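Local coordinates for protein Ent-copalyl diphosphate synthase (Streptomyces platensis, PDB 5BP8) that is a mostly helical protein of the terpene cyclase family, related in part to the C-terminal domain of squalene-hopene cyclase, at residues L51-L54 against A55-N59; E187-W190 against H191-E194. All coordinates share one frame; numbering follows the deposited sequence.

Overall arrangement
Contact 1 comes first along the chain and closes well before contact 2 opens. Their centres are 26 Å apart, and their nearest atoms stay about 13 Å apart, so they do not touch. Contact 1 lies in the late turns of helix 47-57 and the residues that follow it. Contact 2 belongs to the loop after helix 171-179 and to the start of helix 193-196. Helix 31-40 links the two places: Leu51, Tyr53 and Leu54 of contact 1 pack on it, and Glu194 of contact 2 touches it through Arg36 and Leu40. Both are therefore local turns on a common helical framework, one leaving a helix and one entering a helix.

Contact 1 of 2, residues L51-L54 against A55-N59; sequences LGYL and AKEQN
In the late turns of helix 47-57, the ring of Tyr53 lies against the side chain of Glu57, one turn further on. Atom CG of Glu57 sits over the middle of one ring face, in a CH-pi contact. It is 3.7 Å from the ring centroid and 9° off the ring normal. Tyr53 has its CG anti to the backbone N (chi1 177°), and this places the ring beneath CG of Glu57. The chain of Glu57 bends at chi2. The bend lays the carboxylate over the same face, above the CZ-CE1 side, with OE2 3.9 Å from Tyr53 CE1. It is roughly parallel to the ring, the two planes being 24° apart.

The sequence fits the QW motif of squalene-hopene cyclase relatives, which here runs from Tyr53 and Leu54 through Gln58 to Gly62 and Trp64. Gln58 NE2 bonds to the carbonyls of Gly62 and Ala104, and its side chain touches Trp64.

Regular helical bonds run from Ala55 N to Leu51 O at 3.0 Å and from Lys56 N to Gly52 O at 2.9 Å. Glu57 N reaches Tyr53 O at 2.8 Å, in a more bent bond. The next bond, Gln58 N to Leu54 O, is weak at 3.4 Å. Leu54 O also accepts a hydrogen bond from Trp64 NE1, while the Leu54 side chain packs on Val31 and Ala35 of helix 31-40.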
loop_
_atom_site.group_PDB
_atom_site.type_symbol
_atom_site.label_atom_id
_atom_site.label_comp_id
_atom_site.label_asym_id
_atom_site.label_seq_id
_atom_site.Cartn_x
_atom_site.Cartn_y
_atom_site.Cartn_z
ATOM N N LEU A 51 -13.926 1.324 -17.592
ATOM C CA LEU A 51 -13.727 2.454 -18.489
ATOM C C LEU A 51 -14.358 3.711 -17.926
ATOM O O LEU A 51 -13.739 4.791 -17.950
ATOM C CB LEU A 51 -14.299 2.142 -19.894
ATOM C CG LEU A 51 -13.492 1.140 -20.703
ATOM C CD1 LEU A 51 -14.290 0.590 -21.884
ATOM C CD2 LEU A 51 -12.204 1.786 -21.183
ATOM N N GLY A 52 -15.562 3.571 -17.354
ATOM C CA GLY A 52 -16.247 4.679 -16.712
ATOM C C GLY A 52 -15.444 5.256 -15.570
ATOM O O GLY A 52 -15.339 6.475 -15.426
ATOM N N TYR A 53 -14.858 4.377 -14.774
ATOM C CA TYR A 53 -14.037 4.793 -13.637
ATOM C C TYR A 53 -12.851 5.592 -14.090
ATOM O O TYR A 53 -12.488 6.617 -13.442
ATOM C CB TYR A 53 -13.642 3.556 -12.847
ATOM C CG TYR A 53 -12.730 3.781 -11.675
ATOM C CD1 TYR A 53 -13.239 4.036 -10.397
ATOM C CD2 TYR A 53 -11.376 3.700 -11.827
ATOM C CE1 TYR A 53 -12.391 4.220 -9.298
ATOM C CE2 TYR A 53 -10.529 3.861 -10.716
ATOM C CZ TYR A 53 -11.058 4.127 -9.472
ATOM O OH TYR A 53 -10.218 4.318 -8.387
ATOM N N LEU A 54 -12.176 5.113 -15.137
ATOM C CA LEU A 54 -11.051 5.844 -15.696
ATOM C C LEU A 54 -11.487 7.239 -16.154
ATOM O O LEU A 54 -10.822 8.213 -15.853
ATOM C CB LEU A 54 -10.391 5.097 -16.851
ATOM C CG LEU A 54 -9.733 3.755 -16.483
ATOM C CD1 LEU A 54 -9.116 3.110 -17.709
ATOM C CD2 LEU A 54 -8.686 3.916 -15.381
ATOM N N ALA A 55 -12.594 7.333 -16.879
ATOM C CA ALA A 55 -13.090 8.645 -17.310
ATOM C C ALA A 55 -13.411 9.573 -16.127
ATOM O O ALA A 55 -13.079 10.775 -16.151
ATOM C CB ALA A 55 -14.326 8.472 -18.188
ATOM N N LYS A 56 -14.096 9.043 -15.115
ATOM C CA LYS A 56 -14.472 9.820 -13.907
ATOM C C LYS A 56 -13.259 10.273 -13.117
ATOM O O LYS A 56 -13.230 11.387 -12.602
ATOM C CB LYS A 56 -15.371 8.990 -12.973
ATOM C CG LYS A 56 -15.658 9.630 -11.612
ATOM C CD LYS A 56 -16.480 8.727 -10.701
ATOM C CE LYS A 56 -16.637 9.366 -9.330
ATOM N NZ LYS A 56 -17.109 8.416 -8.278
ATOM N N GLU A 57 -12.254 9.419 -13.013
ATOM C CA GLU A 57 -11.139 9.696 -12.076
ATOM C C GLU A 57 -10.050 10.603 -12.637
ATOM O O GLU A 57 -9.169 11.064 -11.880
ATOM C CB GLU A 57 -10.541 8.391 -11.575
ATOM C CG GLU A 57 -11.514 7.607 -10.726
ATOM C CD GLU A 57 -11.725 8.196 -9.351
ATOM O OE1 GLU A 57 -10.761 8.775 -8.799
ATOM O OE2 GLU A 57 -12.832 8.043 -8.819
ATOM N N GLN A 58 -10.088 10.876 -13.939
ATOM C CA GLN A 58 -9.084 11.751 -14.560
ATOM C C GLN A 58 -9.106 13.151 -13.929
ATOM O O GLN A 58 -10.179 13.716 -13.707
ATOM C CB GLN A 58 -9.276 11.826 -16.063
ATOM C CG GLN A 58 -8.076 12.398 -16.808
ATOM C CD GLN A 58 -8.235 12.322 -18.310
ATOM O OE1 GLN A 58 -9.362 12.207 -18.823
ATOM N NE2 GLN A 58 -7.134 12.414 -19.024
ATOM N N ASN A 59 -7.928 13.661 -13.588
ATOM C CA ASN A 59 -7.757 15.021 -13.079
ATOM C C ASN A 59 -7.954 16.020 -14.201
ATOM O O ASN A 59 -7.809 15.677 -15.381
ATOM C CB ASN A 59 -6.355 15.234 -12.471
ATOM C CG ASN A 59 -6.083 14.311 -11.332
ATOM O OD1 ASN A 59 -6.943 14.139 -10.477
ATOM N ND2 ASN A 59 -4.863 13.717 -11.286
#

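Contact 2 of 2, residues E187-W190 against H191-E194; sequences EKLW and HTLE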
loop_
_atom_site.group_PDB
_atom_site.type_symbol
_atom_site.label_atom_id
_atom_site.label_comp_id
_atom_site.label_asym_id
_atom_site.label_seq_id
_atom_site.Cartn_x
_atom_site.Cartn_y
_atom_site.Cartn_z
ATOM N N GLU A 187 9.891 -14.430 -6.473
ATOM C CA GLU A 187 8.583 -14.401 -5.842
ATOM C C GLU A 187 8.081 -12.979 -5.557
ATOM O O GLU A 187 6.903 -12.694 -5.748
ATOM C CB GLU A 187 8.590 -15.209 -4.551
ATOM C CG GLU A 187 8.665 -16.698 -4.780
ATOM C CD GLU A 187 8.416 -17.492 -3.508
ATOM O OE1 GLU A 187 8.085 -16.892 -2.450
ATOM O OE2 GLU A 187 8.575 -18.719 -3.590
ATOM N N LYS A 188 8.964 -12.101 -5.091
ATOM C CA LYS A 188 8.553 -10.746 -4.740
ATOM C C LYS A 188 8.138 -9.924 -5.968
ATOM O O LYS A 188 7.521 -8.849 -5.816
ATOM C CB LYS A 188 9.661 -10.027 -3.981
ATOM C CG LYS A 188 10.805 -9.553 -4.873
ATOM C CD LYS A 188 12.035 -9.250 -4.031
ATOM C CE LYS A 188 11.787 -8.095 -3.082
ATOM N NZ LYS A 188 13.014 -7.715 -2.310
ATOM N N LEU A 189 8.520 -10.375 -7.163
ATOM C CA LEU A 189 8.116 -9.705 -8.410
ATOM C C LEU A 189 6.916 -10.357 -9.089
ATOM O O LEU A 189 6.464 -9.872 -10.116
ATOM C CB LEU A 189 9.293 -9.655 -9.400
ATOM C CG LEU A 189 10.463 -8.779 -8.878
ATOM C CD1 LEU A 189 11.662 -8.903 -9.810
ATOM C CD2 LEU A 189 10.049 -7.325 -8.725
ATOM N N TRP A 190 6.370 -11.439 -8.541
ATOM C CA TRP A 190 5.136 -11.982 -9.119
ATOM C C TRP A 190 4.012 -10.955 -9.124
ATOM O O TRP A 190 3.186 -10.942 -10.029
ATOM C CB TRP A 190 4.665 -13.212 -8.352
ATOM C CG TRP A 190 5.609 -14.401 -8.461
ATOM C CD1 TRP A 190 6.765 -14.485 -9.209
ATOM C CD2 TRP A 190 5.468 -15.675 -7.798
ATOM N NE1 TRP A 190 7.350 -15.734 -9.030
ATOM C CE2 TRP A 190 6.576 -16.475 -8.181
ATOM C CE3 TRP A 190 4.553 -16.185 -6.889
ATOM C CZ2 TRP A 190 6.753 -17.777 -7.714
ATOM C CZ3 TRP A 190 4.731 -17.475 -6.411
ATOM C CH2 TRP A 190 5.827 -18.259 -6.830
ATOM N N HIS A 191 3.980 -10.120 -8.093
ATOM C CA HIS A 191 3.015 -9.038 -7.980
ATOM C C HIS A 191 3.062 -8.076 -9.178
ATOM O O HIS A 191 2.063 -7.375 -9.438
ATOM C CB HIS A 191 3.294 -8.254 -6.693
ATOM C CG HIS A 191 2.216 -7.287 -6.342
ATOM N ND1 HIS A 191 0.991 -7.686 -5.870
ATOM C CD2 HIS A 191 2.167 -5.933 -6.410
ATOM C CE1 HIS A 191 0.228 -6.629 -5.665
ATOM N NE2 HIS A 191 0.920 -5.551 -5.985
ATOM N N THR A 192 4.200 -8.049 -9.898
ATOM C CA THR A 192 4.411 -7.137 -11.015
ATOM C C THR A 192 4.589 -7.875 -12.364
ATOM O O THR A 192 5.134 -7.338 -13.344
ATOM C CB THR A 192 5.532 -6.120 -10.706
ATOM O OG1 THR A 192 5.578 -5.101 -11.728
ATOM C CG2 THR A 192 6.822 -6.722 -10.589
ATOM N N LEU A 193 4.055 -9.086 -12.428
ATOM C CA LEU A 193 4.215 -9.917 -13.612
ATOM C C LEU A 193 3.802 -9.182 -14.904
ATOM O O LEU A 193 4.437 -9.357 -15.940
ATOM C CB LEU A 193 3.419 -11.213 -13.484
ATOM C CG LEU A 193 3.381 -12.167 -14.694
ATOM C CD1 LEU A 193 4.774 -12.665 -15.046
ATOM C CD2 LEU A 193 2.453 -13.349 -14.410
ATOM N N GLU A 194 2.758 -8.372 -14.827
ATOM C CA GLU A 194 2.191 -7.715 -16.044
ATOM C C GLU A 194 3.151 -6.736 -16.689
ATOM O O GLU A 194 2.997 -6.363 -17.846
ATOM C CB GLU A 194 0.843 -7.031 -15.721
ATOM C CG GLU A 194 0.924 -5.640 -15.087
ATOM C CD GLU A 194 1.214 -5.634 -13.591
ATOM O OE1 GLU A 194 1.481 -6.722 -13.000
ATOM O OE2 GLU A 194 1.152 -4.522 -12.998
HETATM O O HOH W 1 4.843 -10.881 -5.331
#
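Leu189 and Thr192 meet through both backbone and side chain. Among the backbone bonds, Thr192 N donates to Leu189 O at 2.9 Å, and Leu193 N to Trp190 O at 3.2 Å. In both bonds the donor stands well above the carbonyl plane, by 61° and 68°. A third bond of the same spacing, Trp190 N to Glu187 O, comes just before them.

One water mediates a further link. It donates to Glu187 O at 2.8 Å and accepts from His191 N at 3.0 Å. It thus spans the four-residue step that a direct bond would close in a regular alpha helix.

The apolar contact is small. The side chains of Leu189 and Thr192 lie side by side and point the same way, with Leu189 CD2 3.8 Å from Thr192 CG2. That methyl also lies 3.2 Å from Leu189 O. Thr192 OG1 is anti to the backbone N (chi1 -171°), which leaves CG2 between N and the carbonyl carbon. Helix 127-144 flanks the pair, with Phe129 on Leu189 and Val130 on Thr192. The indole of Trp190 receives Glu187 CA over one face, 3.6 Å above the plane and offset toward the rim. Its NE1 bonds to Leu185 O.

Polar side chains tie the segment to Gly218 O (His191 ND1), to the turn of the small hairpin (His191 NE2 to Asp497 OD2, and a salt bridge from Glu194 OE2 to Lys498) and to helix 31-40 (Glu194 OE2 to Tyr32 OH).

The three bonds between residues three apart make a run of overlapping beta turns, type I at 187-190 and 190-193 and closer to type III at 189-192, leading into the short helix 193-196.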